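Local coordinates for protein proteasome accessory factor B/C (PafBC) (Paenarthrobacter aurescens, PDB 6SJ9) that regulates transcription in the bacterial DNA damage response, probably by binding DNA through its winged helix-turn-helix regions, at residues Phe150-Ala155 and Leu592-Ala597; Pro327-Pro332 and Ile641-Ser646; Ala609-Pro612 and Leu616-Glu619; Pro629-Val632 and Ser638-Ile641. All coordinates share one frame; numbering follows the deposited sequence.

Four contacts converge on the C-terminal WCX domain, whose four-stranded antiparallel sheet and helices form a ferredoxin-like fold. From the N terminus, residues 150-155 of the first WYL domain open a loop that interaction 1 closes more than 430 residues later, at 592-597. Inside that span, residues 327-332 open a second long loop, closed by interaction 2 at 641-646, so the two cross. Interactions 3 and 4 are local and follow one another: a hairpin of strands 607-610 and 616-622, then helix 627-634 against strand 639-643. Interaction 3 falls within the second long loop, and interaction 4 ends on the same strand as interaction 2, sharing Ile641.

Interaction 1. Residues Phe150-Ala155 and Leu592-Ala597; sequences FDDVVA and LTRQGA
Asp152 and Arg594 meet as a salt bridge between a helix of the first WYL domain and a type I turn, Arg594 to Ala597, in the C-terminal WCX domain. The guanidinium comes end-on: NH1 of Arg594 gives a short bond to OD2 of Asp152 (2.6 Å), while NH2 of Arg594 reaches OD1 of the same carboxylate at 3.1 Å. Both bonds are nearly straight and use the syn sides of the oxygens, and the two flat groups are only 19° apart, so the pairing fixes how each is turned. Arginine suits the place because its extended chain, with CG trans to the backbone N (chi1 -174°), spans a wide gap: the nearest CA atoms, of Asp152 and Gln595, lie 10.3 Å apart. With an asparagine at Asp152, the guanidinium would probably lose its charged mate and one of its two acceptors.

Within the turn, the backbone bond from Ala597 N to Arg594 O (3.1 Å) closes it, and a weak one runs from Gly596 N to Thr593 OG1. Gln148, a turn earlier on helix 147-159, bonds to Asp152 OD1 and touches Arg594. The turn itself links strand 586-592 to helix 599-602.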
# COMPACT_ATOMS: atom_id res chain seq x y z
N PHE A 150 2.14 15.18 -9.93
CA PHE A 150 0.75 14.85 -10.12
C PHE A 150 -0.13 16.04 -9.83
O PHE A 150 -1.07 16.32 -10.59
CB PHE A 150 0.35 13.68 -9.23
CG PHE A 150 -0.58 12.74 -9.90
CD1 PHE A 150 -1.92 12.94 -9.83
CD2 PHE A 150 -0.08 11.64 -10.58
CE1 PHE A 150 -2.79 12.08 -10.47
CE2 PHE A 150 -0.92 10.75 -11.22
CZ PHE A 150 -2.28 10.98 -11.16
N ASP A 151 0.06 16.66 -8.64
CA ASP A 151 -0.74 17.83 -8.30
C ASP A 151 -0.60 18.93 -9.37
O ASP A 151 -1.58 19.62 -9.66
CB ASP A 151 -0.37 18.41 -6.94
CG ASP A 151 -0.75 17.47 -5.74
OD1 ASP A 151 -1.51 16.48 -5.91
OD2 ASP A 151 -0.31 17.77 -4.60
N ASP A 152 0.59 19.09 -9.95
CA ASP A 152 0.81 20.21 -10.87
C ASP A 152 0.12 19.98 -12.20
O ASP A 152 -0.55 20.89 -12.72
CB ASP A 152 2.31 20.44 -11.08
CG ASP A 152 2.95 21.02 -9.86
OD1 ASP A 152 2.28 21.79 -9.11
OD2 ASP A 152 4.14 20.76 -9.70
N VAL A 153 0.18 18.75 -12.72
CA VAL A 153 -0.53 18.44 -13.96
C VAL A 153 -2.03 18.57 -13.75
O VAL A 153 -2.73 19.16 -14.57
CB VAL A 153 -0.15 17.03 -14.47
CG1 VAL A 153 -1.09 16.62 -15.64
CG2 VAL A 153 1.27 17.09 -15.02
N VAL A 154 -2.54 18.02 -12.64
CA VAL A 154 -3.97 18.12 -12.33
C VAL A 154 -4.38 19.60 -12.19
O VAL A 154 -5.47 20.00 -12.60
CB VAL A 154 -4.29 17.35 -11.01
CG1 VAL A 154 -5.63 17.70 -10.48
CG2 VAL A 154 -4.27 15.81 -11.26
N ALA A 155 -3.54 20.41 -11.53
CA ALA A 155 -3.82 21.83 -11.36
C ALA A 155 -3.77 22.55 -12.70
O ALA A 155 -4.64 23.34 -13.02
CB ALA A 155 -2.81 22.48 -10.35
N LEU A 592 12.39 19.11 2.47
CA LEU A 592 11.93 18.56 1.21
C LEU A 592 12.12 19.58 0.10
O LEU A 592 11.85 20.77 0.30
CB LEU A 592 10.43 18.17 1.30
CG LEU A 592 10.04 17.19 2.43
CD1 LEU A 592 8.56 16.98 2.50
CD2 LEU A 592 10.75 15.84 2.29
N THR A 593 12.56 19.13 -1.06
CA THR A 593 12.51 19.95 -2.27
C THR A 593 11.08 20.03 -2.81
O THR A 593 10.21 19.25 -2.43
CB THR A 593 13.41 19.37 -3.34
OG1 THR A 593 12.89 18.09 -3.72
CG2 THR A 593 14.87 19.22 -2.83
N ARG A 594 10.84 20.99 -3.71
CA ARG A 594 9.54 21.10 -4.35
C ARG A 594 9.18 19.82 -5.08
O ARG A 594 8.07 19.28 -4.92
CB ARG A 594 9.52 22.26 -5.35
CG ARG A 594 8.12 22.46 -5.91
CD ARG A 594 7.95 23.56 -6.97
NE ARG A 594 6.52 23.87 -7.01
CZ ARG A 594 5.59 23.20 -7.70
NH1 ARG A 594 5.93 22.16 -8.48
NH2 ARG A 594 4.30 23.56 -7.62
N GLN A 595 10.16 19.22 -5.75
CA GLN A 595 9.90 18.00 -6.49
C GLN A 595 9.36 16.91 -5.60
O GLN A 595 8.45 16.19 -6.00
CB GLN A 595 11.17 17.52 -7.17
CG GLN A 595 10.94 16.59 -8.36
CD GLN A 595 12.21 16.41 -9.16
OE1 GLN A 595 13.24 17.03 -8.86
NE2 GLN A 595 12.16 15.54 -10.18
N GLY A 596 9.89 16.81 -4.36
CA GLY A 596 9.47 15.84 -3.35
C GLY A 596 8.49 16.32 -2.27
O GLY A 596 8.35 15.70 -1.21
N ALA A 597 7.79 17.43 -2.51
CA ALA A 597 6.95 17.98 -1.46
C ALA A 597 5.84 17.01 -1.07
O ALA A 597 5.36 17.05 0.07
CB ALA A 597 6.37 19.33 -1.93

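Interaction 2. Residues Pro327-Pro332 and Ile641-Ser646; sequences PPLEFP and ILEPES
Leu329 and Leu642 are the nearest pair of the two backbones, yet their CA atoms lie 8.6 Å apart, so the joining is done by side chains. Leu329 lies in the loop 327-332, part of the linker between helices 305-323 and 346-360, and is the centre of an inverse gamma turn, closed by a weak bond from Glu330 N to Pro328 O (2.9 Å); the turn presents its side chain to the strand. CD2 of Leu329 slides past Leu642 to lie 4.0 Å from its CD1. That same methyl of Leu642 is met by CG of Pro327, also at 4.0 Å, the proline ring and the leucine branch heading for each other. The strand belongs to the ferredoxin-like WCX domain, at one border of its four-stranded sheet; here Leu642 and Glu643 both face Cys589 in a classic beta bulge, which is consistent with two successive side chains both pointing toward the linker. Leucine fits because CD1 of Leu642 serves both neighbours while its CD2 flanks the proline ring, 4.1 Å from CD of Pro327. Glu643 runs extended beyond CG, and its CG lies 4.0 Å from CD1 of Leu329. On the linker side, Phe331 touches Cys589, Leu617 and Ala609.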
# COMPACT_ATOMS: atom_id res chain seq x y z
N PRO A 327 18.44 25.30 6.67
CA PRO A 327 17.46 26.38 6.78
C PRO A 327 17.10 26.59 8.24
O PRO A 327 17.42 25.74 9.09
CB PRO A 327 16.27 25.85 5.97
CG PRO A 327 16.31 24.41 6.23
CD PRO A 327 17.79 24.05 6.24
N PRO A 328 16.48 27.72 8.58
CA PRO A 328 16.04 27.91 9.97
C PRO A 328 14.82 27.05 10.24
O PRO A 328 13.90 26.95 9.42
CB PRO A 328 15.72 29.40 10.05
CG PRO A 328 15.92 29.97 8.66
CD PRO A 328 16.01 28.81 7.71
N LEU A 329 14.80 26.46 11.43
CA LEU A 329 13.73 25.57 11.83
C LEU A 329 12.55 26.37 12.38
O LEU A 329 12.15 26.22 13.54
CB LEU A 329 14.28 24.66 12.90
CG LEU A 329 15.15 23.60 12.28
CD1 LEU A 329 16.01 22.95 13.34
CD2 LEU A 329 14.23 22.63 11.61
N GLU A 330 11.93 27.16 11.52
CA GLU A 330 10.84 28.04 11.91
C GLU A 330 9.53 27.47 11.38
O GLU A 330 9.31 27.45 10.17
CB GLU A 330 11.06 29.48 11.43
CG GLU A 330 12.06 30.29 12.26
CD GLU A 330 12.54 31.56 11.57
OE1 GLU A 330 13.58 31.53 10.88
OE2 GLU A 330 11.86 32.61 11.70
N PHE A 331 8.66 27.02 12.29
CA PHE A 331 7.38 26.54 11.78
C PHE A 331 6.31 27.59 12.03
O PHE A 331 6.34 28.26 13.07
CB PHE A 331 6.98 25.22 12.45
CG PHE A 331 7.81 24.03 12.02
CD1 PHE A 331 7.49 23.33 10.86
CD2 PHE A 331 8.89 23.60 12.77
CE1 PHE A 331 8.24 22.24 10.46
CE2 PHE A 331 9.64 22.52 12.37
CZ PHE A 331 9.31 21.84 11.21
N PRO A 332 5.35 27.82 11.12
CA PRO A 332 4.27 28.77 11.42
C PRO A 332 3.35 28.23 12.50
O PRO A 332 3.42 27.06 12.90
CB PRO A 332 3.53 28.91 10.08
CG PRO A 332 4.45 28.36 9.05
CD PRO A 332 5.24 27.29 9.76
N ILE A 641 17.65 15.04 6.28
CA ILE A 641 17.32 15.04 7.70
C ILE A 641 18.00 16.25 8.36
O ILE A 641 19.21 16.43 8.23
CB ILE A 641 17.73 13.73 8.38
CG1 ILE A 641 17.03 12.55 7.74
CG2 ILE A 641 17.34 13.75 9.84
CD1 ILE A 641 17.63 11.26 8.10
N LEU A 642 17.20 17.11 9.00
CA LEU A 642 17.72 18.25 9.76
C LEU A 642 17.96 17.91 11.24
O LEU A 642 19.02 18.21 11.78
CB LEU A 642 16.73 19.42 9.66
CG LEU A 642 16.41 19.82 8.22
CD1 LEU A 642 15.48 20.99 8.16
CD2 LEU A 642 17.69 20.16 7.50
N GLU A 643 17.01 17.23 11.88
CA GLU A 643 17.03 16.87 13.29
C GLU A 643 16.30 15.56 13.47
O GLU A 643 15.28 15.33 12.82
CB GLU A 643 16.36 17.94 14.17
CG GLU A 643 17.10 19.22 14.29
CD GLU A 643 16.44 20.16 15.29
OE1 GLU A 643 15.36 19.79 15.82
OE2 GLU A 643 17.03 21.23 15.59
N PRO A 644 16.73 14.74 14.42
CA PRO A 644 17.85 15.01 15.31
C PRO A 644 19.20 14.71 14.66
O PRO A 644 19.26 13.96 13.68
CB PRO A 644 17.57 14.08 16.49
CG PRO A 644 16.81 12.93 15.88
CD PRO A 644 15.93 13.58 14.86
N GLU A 645 20.25 15.35 15.18
CA GLU A 645 21.57 15.30 14.56
C GLU A 645 22.10 13.87 14.47
O GLU A 645 22.79 13.50 13.50
CB GLU A 645 22.55 16.18 15.36
CG GLU A 645 23.96 16.18 14.80
CD GLU A 645 24.07 16.79 13.40
OE1 GLU A 645 23.15 17.51 12.96
OE2 GLU A 645 25.09 16.52 12.72
N SER A 646 21.85 13.06 15.50
CA SER A 646 22.34 11.69 15.47
C SER A 646 21.83 10.97 14.22
O SER A 646 22.62 10.45 13.42
CB SER A 646 21.90 10.97 16.75
OG SER A 646 20.51 11.15 16.96

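Interaction 3. Residues Ala609-Pro612 and Leu616-Glu619; sequences APLP and LLAE
A beta hairpin of strands 607-610 and 616-622 brings Ala609 against Leu617, within the four-stranded antiparallel sheet of the ferredoxin-like WCX domain. These two form a hydrogen-bonded pair: Ala609 N gives to Leu617 O, and Leu617 N returns the bond to Ala609 O, each at 2.9 Å. Their side chains share a face, with CB to CB at 4.0 Å. Alanine suits this point because a small side chain leaves space for Phe331 and Pro332, from the linker between helices 305-323 and 346-360. The next pair, Pro610 and Leu616, is non-hydrogen-bonded, so a proline, lacking an N-H, costs the hairpin no bond here. Ala609 O also receives a CA-H...O contact from Leu616, 3.2 Å from its CA.

Beyond the strand, Leu611 turns back over the partner backbone. Its CG sits opposite its own carbonyl carbon (chi1 -67°), which turns the branch toward strand 616-622; CD1 of Leu611 comes 3.6 Å from Leu616 C and 3.9 Å from CD2 of Leu617, and Leu611 and Leu617 cross at about a right angle. An alanine at Leu611 would lack these methyls and is likely to open a gap over the Leu616-Leu617 peptide. Strand 607-610 borders the sheet; on the far side of strand 616-622 runs strand 586-592, and helix 599-602 packs on Leu616 and Ala618.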
# COMPACT_ATOMS: atom_id res chain seq x y z
N ALA A 609 6.50 23.81 7.11
CA ALA A 609 6.78 25.23 6.94
C ALA A 609 7.20 25.44 5.50
O ALA A 609 8.17 24.85 5.04
CB ALA A 609 7.90 25.71 7.88
N PRO A 610 6.53 26.31 4.75
CA PRO A 610 6.95 26.54 3.37
C PRO A 610 8.29 27.25 3.32
O PRO A 610 8.65 28.04 4.20
CB PRO A 610 5.82 27.40 2.80
CG PRO A 610 5.33 28.16 3.99
CD PRO A 610 5.40 27.16 5.13
N LEU A 611 9.06 26.90 2.29
CA LEU A 611 10.38 27.43 2.00
C LEU A 611 10.35 28.19 0.68
O LEU A 611 9.42 28.01 -0.12
CB LEU A 611 11.41 26.31 1.97
CG LEU A 611 11.60 25.67 3.35
CD1 LEU A 611 12.56 24.50 3.28
CD2 LEU A 611 12.07 26.68 4.35
N PRO A 612 11.33 29.06 0.42
CA PRO A 612 11.18 30.04 -0.68
C PRO A 612 10.88 29.45 -2.04
O PRO A 612 10.02 29.99 -2.76
CB PRO A 612 12.54 30.75 -0.68
CG PRO A 612 13.00 30.66 0.71
CD PRO A 612 12.57 29.31 1.19
N LEU A 616 9.86 22.59 1.49
CA LEU A 616 9.25 22.79 2.79
C LEU A 616 10.01 22.04 3.88
O LEU A 616 10.69 21.06 3.60
CB LEU A 616 7.79 22.34 2.85
CG LEU A 616 7.44 20.91 2.44
CD1 LEU A 616 6.19 20.48 3.12
CD2 LEU A 616 7.21 20.89 0.98
N LEU A 617 9.92 22.57 5.09
CA LEU A 617 10.25 21.83 6.29
C LEU A 617 9.08 20.95 6.67
O LEU A 617 7.92 21.35 6.57
CB LEU A 617 10.55 22.74 7.47
CG LEU A 617 11.64 23.81 7.34
CD1 LEU A 617 11.76 24.57 8.68
CD2 LEU A 617 12.98 23.22 6.91
N ALA A 618 9.39 19.77 7.18
CA ALA A 618 8.33 18.84 7.55
C ALA A 618 8.76 18.00 8.73
O ALA A 618 9.78 17.32 8.67
CB ALA A 618 7.94 17.96 6.37
N GLU A 619 7.99 18.07 9.79
CA GLU A 619 8.19 17.26 10.97
C GLU A 619 7.31 16.01 10.85
O GLU A 619 6.09 16.12 10.76
CB GLU A 619 7.80 18.11 12.17
CG GLU A 619 8.15 17.60 13.50
CD GLU A 619 7.73 18.59 14.55
OE1 GLU A 619 8.58 19.38 15.02
OE2 GLU A 619 6.51 18.62 14.86

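Interaction 4. Residues Pro629-Val632 and Ser638-Ile641; sequences PMFV and SVRI
Val632, on helix 627-634, pushes its CG2 methyl against the end of Ile641, 3.6 Å from CD1 and 3.7 Å from CG1. The isoleucine is the longer bump of the strand: with CG1 pointing opposite its carbonyl carbon (chi1 -60°), its extended arm lies obliquely across the valine. The other branch of Val632, CG1, rests near the Val639 carbonyl oxygen, at 3.8 Å. Val639 thus sits between this valine and the Phe631 ring. Its CG1 lies 3.7 Å from CE2 of Phe631, the two side chains crossing at about a right angle, with ring carbon CE2 making the touch and CG2 of Val639 also close to it. Beta-branched residues suit the strand: Val639 is short and broad where the phenylalanine reaches across to it, while Ile641 supplies the longer arm that meets Val632.

One polar link completes this otherwise apolar contact: a water donates to both Val632 O and Val639 O, at 2.8 Å each, tying helix to strand where the two backbones come closest.

Around it, Tyr603, Phe622 and His635 make edge-to-face ring contacts with Phe631. Strand 639-643 pairs with strand 586-592, whose Leu590 and Leu592 touch Val639, while Thr651 of helix 645-659 packs on Ile641 and Pro629.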
# COMPACT_ATOMS: atom_id res chain seq x y z
N PRO A 629 17.48 5.94 6.82
CA PRO A 629 18.52 6.08 5.77
C PRO A 629 18.09 5.56 4.39
O PRO A 629 18.41 6.18 3.36
CB PRO A 629 19.70 5.27 6.34
CG PRO A 629 19.49 5.33 7.83
CD PRO A 629 17.99 5.22 8.00
N MSE A 630 17.42 4.42 4.34
CA MSE A 630 16.77 3.93 3.11
C MSE A 630 15.81 4.95 2.49
O MSE A 630 15.91 5.24 1.31
CB MSE A 630 16.01 2.65 3.37
CG MSE A 630 16.84 1.55 3.97
SE MSE A 630 15.78 -0.10 4.04
CE MSE A 630 14.19 0.62 4.96
N PHE A 631 14.91 5.50 3.31
CA PHE A 631 14.04 6.58 2.86
C PHE A 631 14.84 7.71 2.21
O PHE A 631 14.58 8.09 1.06
CB PHE A 631 13.25 7.10 4.06
CG PHE A 631 12.33 8.26 3.76
CD1 PHE A 631 11.14 8.06 3.07
CD2 PHE A 631 12.65 9.56 4.17
CE1 PHE A 631 10.29 9.13 2.79
CE2 PHE A 631 11.81 10.62 3.88
CZ PHE A 631 10.62 10.40 3.20
N VAL A 632 15.91 8.19 2.88
CA VAL A 632 16.62 9.36 2.35
C VAL A 632 17.38 8.98 1.08
O VAL A 632 17.42 9.75 0.10
CB VAL A 632 17.57 9.97 3.41
CG1 VAL A 632 18.42 11.07 2.80
CG2 VAL A 632 16.82 10.47 4.64
N SER A 638 15.73 14.66 -2.83
CA SER A 638 14.55 15.46 -2.53
C SER A 638 14.29 15.53 -1.03
O SER A 638 13.42 16.31 -0.59
CB SER A 638 13.35 14.88 -3.26
OG SER A 638 13.02 13.67 -2.64
N VAL A 639 15.07 14.81 -0.23
CA VAL A 639 14.91 14.75 1.22
C VAL A 639 16.26 14.90 1.89
O VAL A 639 17.27 14.37 1.42
CB VAL A 639 14.30 13.42 1.68
CG1 VAL A 639 13.93 13.54 3.13
CG2 VAL A 639 13.08 13.09 0.86
N ARG A 640 16.26 15.58 3.03
CA ARG A 640 17.39 15.56 3.94
C ARG A 640 16.85 15.57 5.37
O ARG A 640 15.73 16.01 5.62
CB ARG A 640 18.32 16.76 3.67
CG ARG A 640 17.65 18.13 3.89
CD ARG A 640 18.62 19.37 3.63
NE ARG A 640 19.83 19.38 4.43
CZ ARG A 640 20.60 20.46 4.63
NH1 ARG A 640 20.28 21.65 4.10
NH2 ARG A 640 21.71 20.36 5.34
N ILE A 641 17.65 15.04 6.28
CA ILE A 641 17.32 15.04 7.70
C ILE A 641 18.00 16.25 8.36
O ILE A 641 19.21 16.43 8.23
CB ILE A 641 17.73 13.73 8.38
CG1 ILE A 641 17.03 12.55 7.74
CG2 ILE A 641 17.34 13.75 9.84
CD1 ILE A 641 17.63 11.26 8.10
O HOH W 1 17.45 12.44 -0.61